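Local structure of putative deoxyribonuclease yjjV (Escherichia coli, 1ZZM) at residues I98-F103 and P107-Q112; R136-L141 and E167-L172; C10-P15 and G19-S24; R48-A53 and R87-V92. The protein probably hydrolyses ester bonds, as a metal-dependent hydrolase of the TatD family that binds two divalent metal cations per subunit. All coordinates share one frame; numbering follows the deposited sequence.

Contact 1: I98-F103 and P107-Q112; sequences IGLDLF and PQFERQ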
loop_
_atom_site.group_PDB
_atom_site.type_symbol
_atom_site.label_atom_id
_atom_site.label_comp_id
_atom_site.label_asym_id
_atom_site.label_seq_id
_atom_site.Cartn_x
_atom_site.Cartn_y
_atom_site.Cartn_z
ATOM N N ILE A 98 -7.734 -2.768 1.211
ATOM C CA ILE A 98 -8.656 -3.872 1.484
ATOM C C ILE A 98 -7.722 -5.018 1.860
ATOM O O ILE A 98 -6.510 -4.905 1.667
ATOM C CB ILE A 98 -9.472 -4.275 0.258
ATOM C CG1 ILE A 98 -8.552 -4.865 -0.817
ATOM C CG2 ILE A 98 -10.215 -3.064 -0.270
ATOM C CD1 ILE A 98 -9.274 -5.135 -2.130
ATOM N N GLY A 99 -8.271 -6.084 2.444
ATOM C CA GLY A 99 -7.423 -7.194 2.802
ATOM C C GLY A 99 -7.957 -7.948 4.011
ATOM O O GLY A 99 -9.159 -7.951 4.276
ATOM N N LEU A 100 -7.038 -8.632 4.689
ATOM C CA LEU A 100 -7.355 -9.459 5.834
ATOM C C LEU A 100 -6.371 -9.207 6.959
ATOM O O LEU A 100 -5.227 -8.814 6.728
ATOM C CB LEU A 100 -7.260 -10.928 5.449
ATOM C CG LEU A 100 -8.039 -11.314 4.184
ATOM C CD1 LEU A 100 -7.515 -12.641 3.752
ATOM C CD2 LEU A 100 -9.562 -11.332 4.426
ATOM N N ASP A 101 -6.795 -9.479 8.185
ATOM C CA ASP A 101 -5.895 -9.228 9.314
ATOM C C ASP A 101 -6.385 -10.130 10.453
ATOM O O ASP A 101 -7.495 -9.932 10.954
ATOM C CB ASP A 101 -6.036 -7.755 9.691
ATOM C CG ASP A 101 -5.072 -7.321 10.778
ATOM O OD1 ASP A 101 -4.837 -8.122 11.690
ATOM O OD2 ASP A 101 -4.555 -6.175 10.719
ATOM N N LEU A 102 -5.563 -11.082 10.887
ATOM C CA LEU A 102 -6.000 -11.987 11.940
ATOM C C LEU A 102 -5.648 -11.553 13.347
ATOM O O LEU A 102 -5.644 -12.366 14.268
ATOM C CB LEU A 102 -5.474 -13.410 11.690
ATOM C CG LEU A 102 -6.330 -14.256 10.727
ATOM C CD1 LEU A 102 -5.620 -15.582 10.463
ATOM C CD2 LEU A 102 -7.729 -14.491 11.293
ATOM N N PHE A 103 -5.360 -10.275 13.520
ATOM C CA PHE A 103 -5.024 -9.773 14.835
ATOM C C PHE A 103 -6.310 -9.577 15.640
ATOM O O PHE A 103 -7.332 -9.141 15.096
ATOM C CB PHE A 103 -4.314 -8.427 14.734
ATOM C CG PHE A 103 -3.705 -7.994 16.025
ATOM C CD1 PHE A 103 -2.523 -8.581 16.473
ATOM C CD2 PHE A 103 -4.347 -7.064 16.839
ATOM C CE1 PHE A 103 -1.991 -8.249 17.719
ATOM C CE2 PHE A 103 -3.827 -6.723 18.083
ATOM C CZ PHE A 103 -2.646 -7.319 18.527
ATOM N N PRO A 107 -11.328 -11.601 15.214
ATOM C CA PRO A 107 -11.179 -10.882 13.957
ATOM C C PRO A 107 -12.365 -11.005 12.977
ATOM O O PRO A 107 -12.390 -10.320 11.958
ATOM C CB PRO A 107 -9.885 -11.460 13.403
ATOM C CG PRO A 107 -9.955 -12.887 13.848
ATOM C CD PRO A 107 -10.423 -12.760 15.278
ATOM N N GLN A 108 -13.343 -11.848 13.283
ATOM C CA GLN A 108 -14.505 -12.015 12.388
ATOM C C GLN A 108 -13.968 -12.309 10.976
ATOM O O GLN A 108 -14.319 -11.653 9.995
ATOM C CB GLN A 108 -15.345 -10.753 12.396
ATOM C CG GLN A 108 -16.054 -10.514 13.732
ATOM C CD GLN A 108 -16.825 -9.218 13.767
ATOM O OE1 GLN A 108 -17.716 -8.986 12.942
ATOM N NE2 GLN A 108 -16.503 -8.365 14.735
ATOM N N PHE A 109 -13.102 -13.306 10.916
ATOM C CA PHE A 109 -12.429 -13.695 9.673
ATOM C C PHE A 109 -13.321 -14.063 8.490
ATOM O O PHE A 109 -12.988 -13.718 7.356
ATOM C CB PHE A 109 -11.428 -14.819 9.988
ATOM C CG PHE A 109 -10.333 -14.975 8.961
ATOM C CD1 PHE A 109 -9.709 -13.865 8.418
ATOM C CD2 PHE A 109 -9.928 -16.243 8.552
ATOM C CE1 PHE A 109 -8.681 -14.019 7.462
ATOM C CE2 PHE A 109 -8.906 -16.410 7.601
ATOM C CZ PHE A 109 -8.288 -15.286 7.060
ATOM N N GLU A 110 -14.421 -14.770 8.724
ATOM C CA GLU A 110 -15.318 -15.111 7.610
ATOM C C GLU A 110 -15.908 -13.837 7.001
ATOM O O GLU A 110 -15.956 -13.702 5.766
ATOM C CB GLU A 110 -16.468 -16.038 8.062
ATOM C CG GLU A 110 -16.033 -17.447 8.430
ATOM C CD GLU A 110 -15.627 -18.290 7.222
ATOM O OE1 GLU A 110 -16.165 -18.064 6.115
ATOM O OE2 GLU A 110 -14.776 -19.187 7.380
ATOM N N ARG A 111 -16.374 -12.906 7.838
ATOM C CA ARG A 111 -16.901 -11.663 7.294
ATOM C C ARG A 111 -15.779 -10.877 6.610
ATOM O O ARG A 111 -16.034 -10.222 5.609
ATOM C CB ARG A 111 -17.541 -10.762 8.357
ATOM C CG ARG A 111 -18.055 -9.446 7.735
ATOM C CD ARG A 111 -19.141 -8.793 8.569
ATOM N NE ARG A 111 -19.542 -7.470 8.073
ATOM C CZ ARG A 111 -20.300 -7.245 7.005
ATOM N NH1 ARG A 111 -20.760 -8.258 6.272
ATOM N NH2 ARG A 111 -20.648 -5.999 6.689
ATOM N N GLN A 112 -14.549 -10.916 7.145
ATOM C CA GLN A 112 -13.452 -10.197 6.467
ATOM C C GLN A 112 -13.294 -10.720 5.050
ATOM O O GLN A 112 -13.055 -9.948 4.100
ATOM C CB GLN A 112 -12.102 -10.418 7.157
ATOM C CG GLN A 112 -11.917 -9.676 8.473
ATOM C CD GLN A 112 -10.467 -9.710 8.919
ATOM O OE1 GLN A 112 -9.558 -9.605 8.094
ATOM N NE2 GLN A 112 -10.243 -9.836 10.232
HETATM O O HOH W 1 -11.902 -7.521 4.804
#

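Contact 2: R136-L141 and E167-L172; sequences RTHDKL and ERFVQL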
loop_
_atom_site.group_PDB
_atom_site.type_symbol
_atom_site.label_atom_id
_atom_site.label_comp_id
_atom_site.label_asym_id
_atom_site.label_seq_id
_atom_site.Cartn_x
_atom_site.Cartn_y
_atom_site.Cartn_z
ATOM N N ARG A 136 -0.740 -11.922 9.016
ATOM C CA ARG A 136 -0.922 -13.299 9.461
ATOM C C ARG A 136 -1.978 -14.014 8.630
ATOM O O ARG A 136 -2.547 -15.014 9.070
ATOM C CB ARG A 136 -1.339 -13.326 10.936
ATOM C CG ARG A 136 -0.221 -12.939 11.897
ATOM C CD ARG A 136 -0.717 -12.911 13.352
ATOM N NE ARG A 136 0.393 -12.781 14.296
ATOM C CZ ARG A 136 0.440 -11.903 15.301
ATOM N NH1 ARG A 136 -0.569 -11.055 15.510
ATOM N NH2 ARG A 136 1.504 -11.874 16.100
ATOM N N THR A 137 -2.213 -13.519 7.417
ATOM C CA THR A 137 -3.242 -14.048 6.515
ATOM C C THR A 137 -2.695 -14.248 5.098
ATOM O O THR A 137 -3.470 -14.328 4.135
ATOM C CB THR A 137 -4.412 -13.027 6.420
ATOM O OG1 THR A 137 -3.877 -11.736 6.102
ATOM C CG2 THR A 137 -5.128 -12.912 7.758
ATOM N N HIS A 138 -1.376 -14.357 4.949
ATOM C CA HIS A 138 -0.839 -14.476 3.573
ATOM C C HIS A 138 -1.339 -15.664 2.746
ATOM O O HIS A 138 -1.645 -15.511 1.557
ATOM C CB HIS A 138 0.689 -14.489 3.599
ATOM C CG HIS A 138 1.280 -13.189 4.050
ATOM N ND1 HIS A 138 2.508 -13.101 4.676
ATOM C CD2 HIS A 138 0.773 -11.933 4.033
ATOM C CE1 HIS A 138 2.728 -11.845 5.031
ATOM N NE2 HIS A 138 1.690 -11.117 4.655
ATOM N N ASP A 139 -1.400 -16.842 3.362
ATOM C CA ASP A 139 -1.843 -18.038 2.667
ATOM C C ASP A 139 -3.301 -17.903 2.210
ATOM O O ASP A 139 -3.621 -18.175 1.065
ATOM C CB ASP A 139 -1.686 -19.261 3.581
ATOM C CG ASP A 139 -0.230 -19.537 3.951
ATOM O OD1 ASP A 139 0.707 -18.974 3.332
ATOM O OD2 ASP A 139 -0.016 -20.332 4.885
ATOM N N LYS A 140 -4.171 -17.465 3.108
ATOM C CA LYS A 140 -5.582 -17.292 2.783
ATOM C C LYS A 140 -5.766 -16.219 1.730
ATOM O O LYS A 140 -6.530 -16.402 0.787
ATOM C CB LYS A 140 -6.375 -16.929 4.041
ATOM C CG LYS A 140 -6.743 -18.142 4.894
ATOM C CD LYS A 140 -7.727 -19.040 4.126
ATOM C CE LYS A 140 -8.306 -20.137 4.997
ATOM N NZ LYS A 140 -9.121 -21.093 4.178
ATOM N N LEU A 141 -5.042 -15.107 1.869
ATOM C CA LEU A 141 -5.173 -14.022 0.900
ATOM C C LEU A 141 -4.757 -14.544 -0.466
ATOM O O LEU A 141 -5.443 -14.312 -1.449
ATOM C CB LEU A 141 -4.304 -12.819 1.301
ATOM C CG LEU A 141 -4.315 -11.700 0.249
ATOM C CD1 LEU A 141 -5.754 -11.209 0.058
ATOM C CD2 LEU A 141 -3.409 -10.548 0.688
ATOM N N GLU A 167 6.967 -15.168 -2.800
ATOM C CA GLU A 167 7.052 -15.721 -4.151
ATOM C C GLU A 167 5.684 -16.137 -4.673
ATOM O O GLU A 167 5.392 -15.947 -5.845
ATOM C CB GLU A 167 8.017 -16.911 -4.199
ATOM C CG GLU A 167 9.442 -16.543 -3.799
ATOM C CD GLU A 167 10.415 -17.705 -3.992
ATOM O OE1 GLU A 167 10.017 -18.863 -3.744
ATOM O OE2 GLU A 167 11.574 -17.449 -4.381
ATOM N N ARG A 168 4.828 -16.672 -3.805
ATOM C CA ARG A 168 3.487 -17.048 -4.256
ATOM C C ARG A 168 2.716 -15.818 -4.729
ATOM O O ARG A 168 1.986 -15.881 -5.703
ATOM C CB ARG A 168 2.700 -17.739 -3.149
ATOM C CG ARG A 168 1.324 -18.253 -3.595
ATOM C CD ARG A 168 0.682 -18.962 -2.411
ATOM N NE ARG A 168 -0.643 -19.508 -2.668
ATOM C CZ ARG A 168 -1.398 -20.069 -1.727
ATOM N NH1 ARG A 168 -0.948 -20.160 -0.482
ATOM N NH2 ARG A 168 -2.613 -20.515 -2.020
ATOM N N PHE A 169 2.868 -14.695 -4.030
ATOM C CA PHE A 169 2.170 -13.478 -4.457
ATOM C C PHE A 169 2.752 -13.000 -5.798
ATOM O O PHE A 169 2.023 -12.612 -6.711
ATOM C CB PHE A 169 2.359 -12.365 -3.424
ATOM C CG PHE A 169 1.501 -12.510 -2.187
ATOM C CD1 PHE A 169 0.142 -12.841 -2.288
ATOM C CD2 PHE A 169 2.044 -12.289 -0.916
ATOM C CE1 PHE A 169 -0.642 -12.943 -1.154
ATOM C CE2 PHE A 169 1.253 -12.391 0.228
ATOM C CZ PHE A 169 -0.095 -12.716 0.111
ATOM N N VAL A 170 4.072 -13.040 -5.911
ATOM C CA VAL A 170 4.744 -12.586 -7.131
ATOM C C VAL A 170 4.328 -13.470 -8.319
ATOM O O VAL A 170 4.100 -12.970 -9.435
ATOM C CB VAL A 170 6.287 -12.634 -6.936
ATOM C CG1 VAL A 170 7.021 -12.323 -8.243
ATOM C CG2 VAL A 170 6.689 -11.604 -5.885
ATOM N N GLN A 171 4.209 -14.773 -8.066
ATOM C CA GLN A 171 3.821 -15.706 -9.121
ATOM C C GLN A 171 2.357 -15.505 -9.536
ATOM O O GLN A 171 1.972 -15.874 -10.648
ATOM C CB GLN A 171 4.158 -17.148 -8.686
ATOM C CG GLN A 171 5.703 -17.296 -8.578
ATOM C CD GLN A 171 6.211 -18.553 -7.847
ATOM O OE1 GLN A 171 5.460 -19.259 -7.154
ATOM N NE2 GLN A 171 7.520 -18.811 -7.978
ATOM N N LEU A 172 1.561 -14.881 -8.668
ATOM C CA LEU A 172 0.170 -14.570 -9.017
ATOM C C LEU A 172 0.115 -13.198 -9.724
ATOM O O LEU A 172 -0.964 -12.720 -10.092
ATOM C CB LEU A 172 -0.722 -14.560 -7.759
ATOM C CG LEU A 172 -0.936 -15.980 -7.242
ATOM C CD1 LEU A 172 -1.702 -15.944 -5.890
ATOM C CD2 LEU A 172 -1.721 -16.748 -8.296
HETATM O O HOH W 2 1.053 -18.622 0.771
HETATM O O HOH W 3 -3.250 -21.161 0.464
#

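Contact 3: C10-P15 and G19-S24; sequences CHFDFP and GDEEAS. With ZN (zinc ion), chain B.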
loop_
_atom_site.group_PDB
_atom_site.type_symbol
_atom_site.label_atom_id
_atom_site.label_comp_id
_atom_site.label_asym_id
_atom_site.label_seq_id
_atom_site.Cartn_x
_atom_site.Cartn_y
_atom_site.Cartn_z
ATOM N N CYS A 10 0.605 5.672 2.030
ATOM C CA CYS A 10 0.704 6.582 3.157
ATOM C C CYS A 10 -0.691 7.057 3.524
ATOM O O CYS A 10 -1.423 7.577 2.671
ATOM C CB CYS A 10 1.595 7.786 2.797
ATOM S SG CYS A 10 1.689 9.027 4.158
ATOM N N HIS A 11 -1.071 6.884 4.795
ATOM C CA HIS A 11 -2.393 7.299 5.262
ATOM C C HIS A 11 -2.301 8.785 5.586
ATOM O O HIS A 11 -2.377 9.215 6.742
ATOM C CB HIS A 11 -2.772 6.473 6.491
ATOM C CG HIS A 11 -3.035 5.034 6.164
ATOM N ND1 HIS A 11 -4.208 4.616 5.581
ATOM C CD2 HIS A 11 -2.236 3.942 6.222
ATOM C CE1 HIS A 11 -4.126 3.334 5.281
ATOM N NE2 HIS A 11 -2.935 2.902 5.654
ATOM N N PHE A 12 -2.150 9.557 4.527
ATOM C CA PHE A 12 -1.956 11.002 4.621
ATOM C C PHE A 12 -3.153 11.825 5.095
ATOM O O PHE A 12 -3.020 13.037 5.290
ATOM C CB PHE A 12 -1.515 11.492 3.253
ATOM C CG PHE A 12 -0.737 12.779 3.277
ATOM C CD1 PHE A 12 0.577 12.795 3.707
ATOM C CD2 PHE A 12 -1.321 13.969 2.829
ATOM C CE1 PHE A 12 1.324 13.986 3.701
ATOM C CE2 PHE A 12 -0.590 15.174 2.815
ATOM C CZ PHE A 12 0.726 15.183 3.251
ATOM N N ASP A 13 -4.313 11.191 5.267
ATOM C CA ASP A 13 -5.505 11.893 5.738
ATOM C C ASP A 13 -5.636 11.791 7.261
ATOM O O ASP A 13 -6.579 12.317 7.849
ATOM C CB ASP A 13 -6.780 11.345 5.069
ATOM C CG ASP A 13 -6.938 9.840 5.221
ATOM O OD1 ASP A 13 -5.947 9.098 5.065
ATOM O OD2 ASP A 13 -8.080 9.415 5.476
ATOM N N PHE A 14 -4.699 11.095 7.886
ATOM C CA PHE A 14 -4.689 10.973 9.347
ATOM C C PHE A 14 -3.604 11.866 9.955
ATOM O O PHE A 14 -2.724 12.371 9.249
ATOM C CB PHE A 14 -4.357 9.541 9.763
ATOM C CG PHE A 14 -5.488 8.566 9.598
ATOM C CD1 PHE A 14 -5.822 8.054 8.335
ATOM C CD2 PHE A 14 -6.233 8.164 10.707
ATOM C CE1 PHE A 14 -6.904 7.147 8.185
ATOM C CE2 PHE A 14 -7.300 7.267 10.568
ATOM C CZ PHE A 14 -7.643 6.756 9.309
ATOM N N PRO A 15 -3.620 12.023 11.298
ATOM C CA PRO A 15 -2.616 12.833 12.009
ATOM C C PRO A 15 -1.285 12.085 11.868
ATOM O O PRO A 15 -1.264 10.852 11.866
ATOM C CB PRO A 15 -3.096 12.797 13.477
ATOM C CG PRO A 15 -4.578 12.492 13.381
ATOM C CD PRO A 15 -4.638 11.490 12.229
ATOM N N GLY A 19 -4.250 18.661 8.277
ATOM C CA GLY A 19 -4.118 20.047 8.704
ATOM C C GLY A 19 -2.711 20.594 8.578
ATOM O O GLY A 19 -2.467 21.766 8.875
ATOM N N ASP A 20 -1.767 19.754 8.165
ATOM C CA ASP A 20 -0.371 20.179 8.010
ATOM C C ASP A 20 0.141 19.641 6.681
ATOM O O ASP A 20 1.330 19.338 6.544
ATOM C CB ASP A 20 0.494 19.621 9.168
ATOM C CG ASP A 20 1.934 20.161 9.152
ATOM O OD1 ASP A 20 2.104 21.374 8.901
ATOM O OD2 ASP A 20 2.892 19.388 9.412
ATOM N N GLU A 21 -0.774 19.527 5.717
ATOM C CA GLU A 21 -0.470 18.994 4.385
ATOM C C GLU A 21 0.659 19.718 3.653
ATOM O O GLU A 21 1.510 19.076 3.086
ATOM C CB GLU A 21 -1.719 18.995 3.488
ATOM C CG GLU A 21 -2.865 18.052 3.896
ATOM C CD GLU A 21 -3.733 18.599 5.037
ATOM O OE1 GLU A 21 -3.479 19.732 5.514
ATOM O OE2 GLU A 21 -4.672 17.886 5.447
ATOM N N GLU A 22 0.669 21.049 3.678
ATOM C CA GLU A 22 1.702 21.812 2.976
ATOM C C GLU A 22 3.114 21.483 3.436
ATOM O O GLU A 22 3.975 21.139 2.624
ATOM C CB GLU A 22 1.459 23.324 3.131
ATOM C CG GLU A 22 2.430 24.184 2.307
ATOM C CD GLU A 22 2.088 25.667 2.326
ATOM O OE1 GLU A 22 2.405 26.366 3.317
ATOM O OE2 GLU A 22 1.489 26.141 1.342
ATOM N N ALA A 23 3.344 21.605 4.744
ATOM C CA ALA A 23 4.644 21.326 5.317
ATOM C C ALA A 23 5.013 19.870 5.103
ATOM O O ALA A 23 6.161 19.567 4.802
ATOM C CB ALA A 23 4.646 21.646 6.819
ATOM N N SER A 24 4.041 18.970 5.283
ATOM C CA SER A 24 4.302 17.538 5.127
ATOM C C SER A 24 4.704 17.184 3.695
ATOM O O SER A 24 5.636 16.408 3.482
ATOM C CB SER A 24 3.070 16.734 5.553
ATOM O OG SER A 24 2.811 16.965 6.929
HETATM ZN ZN ZN B . -2.290 1.035 5.328
HETATM O O HOH W 4 -4.722 15.230 5.339
HETATM O O HOH W 5 -2.503 -0.306 6.830
#

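Contact 4: R48-A53 and R87-V92; sequences RVLALA and RRPAKV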
loop_
_atom_site.group_PDB
_atom_site.type_symbol
_atom_site.label_atom_id
_atom_site.label_comp_id
_atom_site.label_asym_id
_atom_site.label_seq_id
_atom_site.Cartn_x
_atom_site.Cartn_y
_atom_site.Cartn_z
ATOM N N ARG A 48 -12.634 12.858 2.184
ATOM C CA ARG A 48 -11.375 13.515 2.488
ATOM C C ARG A 48 -10.167 12.968 1.686
ATOM O O ARG A 48 -9.221 13.708 1.390
ATOM C CB ARG A 48 -11.126 13.451 3.991
ATOM C CG ARG A 48 -10.678 12.107 4.550
ATOM C CD ARG A 48 -10.651 12.209 6.099
ATOM N NE ARG A 48 -9.944 11.081 6.705
ATOM C CZ ARG A 48 -9.795 10.918 8.012
ATOM N NH1 ARG A 48 -10.316 11.801 8.864
ATOM N NH2 ARG A 48 -9.070 9.911 8.473
ATOM N N VAL A 49 -10.200 11.679 1.339
ATOM C CA VAL A 49 -9.122 11.093 0.563
ATOM C C VAL A 49 -9.262 11.593 -0.883
ATOM O O VAL A 49 -8.272 11.969 -1.512
ATOM C CB VAL A 49 -9.162 9.536 0.645
ATOM C CG1 VAL A 49 -8.171 8.863 -0.385
ATOM C CG2 VAL A 49 -8.761 9.132 2.052
ATOM N N LEU A 50 -10.492 11.642 -1.386
ATOM C CA LEU A 50 -10.701 12.135 -2.748
ATOM C C LEU A 50 -10.300 13.606 -2.811
ATOM O O LEU A 50 -9.707 14.039 -3.796
ATOM C CB LEU A 50 -12.164 11.989 -3.184
ATOM C CG LEU A 50 -12.667 10.565 -3.507
ATOM C CD1 LEU A 50 -14.020 10.663 -4.204
ATOM C CD2 LEU A 50 -11.708 9.845 -4.447
ATOM N N ALA A 51 -10.628 14.377 -1.774
ATOM C CA ALA A 51 -10.271 15.807 -1.765
ATOM C C ALA A 51 -8.755 15.967 -1.794
ATOM O O ALA A 51 -8.254 16.840 -2.488
ATOM C CB ALA A 51 -10.839 16.514 -0.530
ATOM N N LEU A 52 -8.027 15.136 -1.051
ATOM C CA LEU A 52 -6.570 15.215 -1.061
ATOM C C LEU A 52 -6.059 14.999 -2.479
ATOM O O LEU A 52 -5.220 15.767 -2.969
ATOM C CB LEU A 52 -5.944 14.132 -0.149
ATOM C CG LEU A 52 -5.959 14.369 1.364
ATOM C CD1 LEU A 52 -5.307 13.164 2.110
ATOM C CD2 LEU A 52 -5.169 15.671 1.611
ATOM N N ALA A 53 -6.560 13.954 -3.149
ATOM C CA ALA A 53 -6.079 13.662 -4.500
ATOM C C ALA A 53 -6.469 14.740 -5.501
ATOM O O ALA A 53 -5.718 15.039 -6.421
ATOM C CB ALA A 53 -6.617 12.286 -4.981
ATOM N N ARG A 87 -18.111 6.834 -10.716
ATOM C CA ARG A 87 -17.876 8.212 -11.116
ATOM C C ARG A 87 -16.419 8.454 -11.494
ATOM O O ARG A 87 -16.084 9.506 -12.048
ATOM C CB ARG A 87 -18.312 9.160 -9.996
ATOM C CG ARG A 87 -19.831 9.297 -9.929
ATOM C CD ARG A 87 -20.281 9.783 -8.566
ATOM N NE ARG A 87 -19.773 11.113 -8.261
ATOM C CZ ARG A 87 -20.195 12.238 -8.834
ATOM N NH1 ARG A 87 -21.151 12.221 -9.762
ATOM N NH2 ARG A 87 -19.650 13.387 -8.466
ATOM N N ARG A 88 -15.575 7.460 -11.198
ATOM C CA ARG A 88 -14.134 7.457 -11.467
ATOM C C ARG A 88 -13.378 8.766 -11.264
ATOM O O ARG A 88 -13.039 9.450 -12.212
ATOM C CB ARG A 88 -13.866 6.921 -12.876
ATOM C CG ARG A 88 -14.537 7.667 -13.978
ATOM C CD ARG A 88 -14.500 6.820 -15.236
ATOM N NE ARG A 88 -13.140 6.500 -15.672
ATOM C CZ ARG A 88 -12.820 5.402 -16.355
ATOM N NH1 ARG A 88 -13.762 4.521 -16.664
ATOM N NH2 ARG A 88 -11.570 5.195 -16.752
ATOM N N PRO A 89 -13.094 9.116 -10.008
ATOM C CA PRO A 89 -12.369 10.349 -9.679
ATOM C C PRO A 89 -11.124 10.660 -10.505
ATOM O O PRO A 89 -10.716 11.825 -10.562
ATOM C CB PRO A 89 -12.062 10.175 -8.202
ATOM C CG PRO A 89 -13.322 9.492 -7.709
ATOM C CD PRO A 89 -13.537 8.421 -8.785
ATOM N N ALA A 90 -10.501 9.633 -11.097
ATOM C CA ALA A 90 -9.311 9.798 -11.976
ATOM C C ALA A 90 -7.919 9.708 -11.365
ATOM O O ALA A 90 -7.034 9.050 -11.942
ATOM C CB ALA A 90 -9.401 11.050 -12.724
ATOM N N LYS A 91 -7.682 10.428 -10.271
ATOM C CA LYS A 91 -6.402 10.278 -9.602
ATOM C C LYS A 91 -6.614 9.136 -8.621
ATOM O O LYS A 91 -5.776 8.866 -7.764
ATOM C CB LYS A 91 -5.958 11.566 -8.916
ATOM C CG LYS A 91 -5.361 12.527 -9.959
ATOM C CD LYS A 91 -4.875 13.814 -9.350
ATOM C CE LYS A 91 -3.484 13.643 -8.776
ATOM N NZ LYS A 91 -3.288 14.748 -7.783
ATOM N N VAL A 92 -7.758 8.465 -8.760
ATOM C CA VAL A 92 -8.022 7.280 -7.938
ATOM C C VAL A 92 -7.367 6.193 -8.777
ATOM O O VAL A 92 -7.754 5.963 -9.932
ATOM C CB VAL A 92 -9.526 7.001 -7.781
ATOM C CG1 VAL A 92 -9.766 5.539 -7.475
ATOM C CG2 VAL A 92 -10.075 7.843 -6.646
#

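Contact 1: I98-F103 and P107-Q112
Strand 95-101 runs into helix 109-125 here, the strand-to-helix junction of the beta-alpha-beta unit 95-101, 109-125, 130-135 in the TatD barrel, and Gln112 ties the two elements together by reading the backbone of Asp101. Its chain is extended beyond CG, which carries the amide to the strand end. Gln112 OE1 accepts from Asp101 N at 2.8 Å, on a lone pair in the carbonyl plane, while Gln112 NE2 donates to Asp101 O at 2.8 Å in a nearly straight bond (171°). The second N-H of the amide goes to Pro107 O, also at 2.8 Å, so three bonds fix its rotation. The Asp101 carboxylate is engaged separately: OD1 closes an Asx turn with Phe103 N, and OD2 takes His133, a ligand of the second metal, and Arg135. Apolar packing accompanies these bonds. Leu100 CB sits at the edge of the Phe109 ring, 4.0 Å from CE1, and Leu102 CD2 lies over one face in a CH-pi contact, 3.7 Å from the ring centroid.

Contact 2: R136-L141 and E167-L172
Phe169 holds its CG anti to its own carbonyl carbon (chi1 -77°), which sends the ring across to helix 138-148, and His138 has the same first torsion (-67°), turning its imidazole so that the phenyl edge points at its face. The two rings form an offset edge-to-face pair with planes at 83° and centroids 5.6 Å apart; Phe169 CE2 comes to 3.9 Å from His138 CD2. The tip of the phenyl, CZ, lies 3.5 Å from His138 O and 4.0 Å from Leu141 CD2. This is packing between two neighbouring helices, 138-148 and 163-171, on the outside of the barrel, with Ile176 of strand 175-178 and Phe159 also against the phenyl. An alanine in place of Phe169 is likely to open a gap between the helices and leave the His138 ring without its edge-on neighbour. At the outer margin Arg168 reaches out fully extended, but its guanidinium stays short of a salt bridge with Asp139, NH1 to OD1 being 4.3 Å. Water joins them instead: one molecule donates to Asp139 OD1 and accepts from Arg168 NH1, and a second accepts from Arg168 NH2 at 2.6 Å while donating to Asp139 O.

Contact 3: C10-P15 and G19-S24
Phe12 reaches from the loop after strand 5-7 to the first turn of helix 21-30, its ring meeting Glu21 and Ser24. From CB the chain leaves with CG anti to the backbone N (chi1 -156°), which takes the ring toward the helix. On one side of the ring CE2 lies 3.8 Å from Glu21 CG. On the other, CE1 is 3.7 Å from Ser24 CB, and the tip, CZ, comes closer still, to 3.6 Å of that same carbon. Glu21 O lies in the ring plane, at the edge. Phe17 adds a nearly parallel ring, and Val38 and Leu52 also pack on Phe12. Polar ends keep clear of the ring: Ser24 OG bonds back to Asp20 O, while Glu21 bends at chi2 and its OE2 accepts from Gly19 N at 3.0 Å. A water donating to both Phe12 O and Glu21 OE2 bridges the two segments. One residue before the phenylalanine, His11 NE2 binds zinc at 2.0 Å, in a site that also takes in a water, His9, Glu97 and Asp207. His11 is the second histidine of the HxH pair that follows the first strand, with His9 just before the segment, as in TatD-type metallo-dependent hydrolases.

Contact 4: R48-A53 and R87-V92
Leu50 and Pro89 cross obliquely, the leucine's two methyls straddling the end of the proline ring: CD2 lies 3.7 Å and CD1 3.8 Å from Pro89 CG. Leu50 also crosses Val92 at a slant, and there the fit is tight, with Leu50 CD2 only 3.4 Å from Val92 CG2. One turn further along the helix Ala53 faces Lys91, and their CB atoms sit 4.1 Å apart. From there Lys91 is bent at chi3 (83°), folding its chain past the alanine's carbonyl, so that CD passes 3.3 Å from Ala53 O before NZ donates to this oxygen at 2.8 Å. The ammonium lies in the carbonyl plane, at a C=O...N angle of 151°. Leu59 O and Gln57 O accept from the same nitrogen, and Tyr60 offers a cation-pi face, so Lys91 gathers three backbone oxygens around its charge. A methionine in its place would probably leave the carbonyls of Ala53, Gln57 and Leu59 without their shared donor. Through these contacts helix 46-55 packs on the loop between helix 75-87 and strand 92-93, part of the outer layer of a TIM-barrel-type fold.

Contacts 1 and 3 both follow a barrel strand into the next helix and lie near the metal centre: contact 3 contributes a zinc ligand directly, whereas contact 1 works from the second shell, through a residue bonded to one. Contacts 2 and 4 span more of the chain and lie on opposite sides of its centre, packing outer helices or their loops. Contacts 2 and 3 are buried, contacts 1 and 4 partly so. Their chemistry differs accordingly: direct amide-to-backbone bonds in 1, aromatic packing with a watery margin in 2, a phenyl with a water bridge in 3, aliphatic packing plus a lysine-to-carbonyl bond in 4. Contacts 1 and 2 touch through Leu102 and Thr137; contacts 3 and 4 share the Asp13-Arg48 salt bridge.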